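Local coordinates for Svp1-like protein 2 (Kluyveromyces lactis, PDB 4V16) that probably binds phosphoinositides such as phosphatidylinositol 3,5-bisphosphate through its beta-propeller and thereby associates with membranes, at residues A240-S243 against D244-L248. Sequence-based numbering, arbitrary orientation.
Sequences AVVS and DKWTL
Val242 points its CG1 methyl opposite the backbone N (chi1 176°) and Trp246 swings its indole to the side of its own N (chi1 -56°), which brings Val242 CG1 within 4.0 Å of Trp246 CE3, a carbon of the six-membered ring, which the methyl meets obliquely. The second valine methyl serves the opposing strand: Val242 CG2 packs 3.5 Å from Leu248 CD1. A beta-branched residue suits this place because its two methyls reach two different apolar partners. Val242 and Leu248 form an antiparallel non-hydrogen-bonded pair, with their side chains on the same face of the sheet, where Leu248 CD1 also loosely approaches Ala240 CB.

The chain reverses through a type I beta turn from Ser243 to Trp246, closed by a bond of 2.8 Å from Trp246 N to Ser243 O. Trp246 adopts the left-handed helical region of backbone angles, and its CE3 lies 3.5 Å from Ser243 O. Ser243 suits the first position of the turn, since its short side chain lets OG accept a weak, bent bond from Lys245 N (3.4 Å). With an alanine here instead of Trp246, Val242 CG1 would probably lose its aromatic neighbour, and Ser243 O the ring that lies beneath it.

The turn links strands 238-243 and 247-252, the two middle strands of a four-stranded antiparallel propeller blade; the hairpin segment falls within the second WD repeat. Lys245 forms a salt bridge with Asp223, Trp246 also rests on Ile228 of strand 227-232, and Val242 meets Ile286 of strand 285-288 in the following blade.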
loop_
_atom_site.group_PDB
_atom_site.type_symbol
_atom_site.label_atom_id
_atom_site.label_comp_id
_atom_site.label_asym_id
_atom_site.label_seq_id
_atom_site.Cartn_x
_atom_site.Cartn_y
_atom_site.Cartn_z
ATOM N N ALA A 240 11.159 4.514 1.020
ATOM C CA ALA A 240 10.706 5.395 2.094
ATOM C C ALA A 240 10.045 4.585 3.207
ATOM O O ALA A 240 9.360 3.600 2.938
ATOM C CB ALA A 240 9.743 6.436 1.552
ATOM N N VAL A 241 10.257 5.004 4.451
ATOM C CA VAL A 241 9.714 4.303 5.611
ATOM C C VAL A 241 9.278 5.289 6.689
ATOM O O VAL A 241 9.961 6.279 6.943
ATOM C CB VAL A 241 10.749 3.329 6.218
ATOM C CG1 VAL A 241 10.151 2.563 7.393
ATOM C CG2 VAL A 241 11.264 2.364 5.160
ATOM N N VAL A 242 8.141 5.003 7.323
ATOM C CA VAL A 242 7.653 5.804 8.444
ATOM C C VAL A 242 7.293 4.896 9.619
ATOM O O VAL A 242 6.564 3.916 9.457
ATOM C CB VAL A 242 6.424 6.648 8.047
ATOM C CG1 VAL A 242 5.870 7.395 9.253
ATOM C CG2 VAL A 242 6.786 7.632 6.940
ATOM N N SER A 243 7.807 5.233 10.798
ATOM C CA SER A 243 7.564 4.453 12.008
ATOM C C SER A 243 6.554 5.149 12.911
ATOM O O SER A 243 6.167 6.289 12.654
ATOM C CB SER A 243 8.869 4.234 12.769
ATOM O OG SER A 243 9.468 5.476 13.100
ATOM N N ASP A 244 6.135 4.466 13.972
ATOM C CA ASP A 244 5.225 5.067 14.942
ATOM C C ASP A 244 5.976 6.077 15.812
ATOM O O ASP A 244 5.371 6.789 16.612
ATOM C CB ASP A 244 4.551 3.990 15.802
ATOM C CG ASP A 244 5.526 3.245 16.698
ATOM O OD1 ASP A 244 6.751 3.425 16.546
ATOM O OD2 ASP A 244 5.060 2.463 17.554
ATOM N N LYS A 245 7.299 6.121 15.655
ATOM C CA LYS A 245 8.105 7.227 16.173
ATOM C C LYS A 245 7.806 8.497 15.384
ATOM O O LYS A 245 8.135 9.600 15.817
ATOM C CB LYS A 245 9.598 6.911 16.079
ATOM C CG LYS A 245 10.258 6.459 17.365
ATOM C CD LYS A 245 11.762 6.667 17.264
ATOM C CE LYS A 245 12.523 5.941 18.356
ATOM N NZ LYS A 245 13.988 6.198 18.250
ATOM N N TRP A 246 7.199 8.317 14.213
ATOM C CA TRP A 246 6.842 9.410 13.315
ATOM C C TRP A 246 8.093 10.101 12.794
ATOM O O TRP A 246 8.198 11.328 12.780
ATOM C CB TRP A 246 5.901 10.394 14.008
ATOM C CG TRP A 246 4.696 9.693 14.517
ATOM C CD1 TRP A 246 4.285 9.593 15.811
ATOM C CD2 TRP A 246 3.753 8.955 13.736
ATOM N NE1 TRP A 246 3.135 8.846 15.884
ATOM C CE2 TRP A 246 2.787 8.442 14.621
ATOM C CE3 TRP A 246 3.627 8.681 12.369
ATOM C CZ2 TRP A 246 1.710 7.675 14.188
ATOM C CZ3 TRP A 246 2.557 7.919 11.941
ATOM C CH2 TRP A 246 1.613 7.424 12.847
ATOM N N THR A 247 9.038 9.272 12.366
ATOM C CA THR A 247 10.215 9.715 11.638
ATOM C C THR A 247 10.153 9.139 10.227
ATOM O O THR A 247 9.938 7.937 10.051
ATOM C CB THR A 247 11.518 9.267 12.329
ATOM O OG1 THR A 247 11.547 9.761 13.675
ATOM C CG2 THR A 247 12.738 9.779 11.573
ATOM N N LEU A 248 10.325 9.999 9.228
ATOM C CA LEU A 248 10.380 9.563 7.837
ATOM C C LEU A 248 11.811 9.183 7.466
ATOM O O LEU A 248 12.713 10.019 7.517
ATOM C CB LEU A 248 9.859 10.662 6.907
ATOM C CG LEU A 248 9.995 10.424 5.398
ATOM C CD1 LEU A 248 9.245 9.174 4.972
ATOM C CD2 LEU A 248 9.496 11.638 4.625
#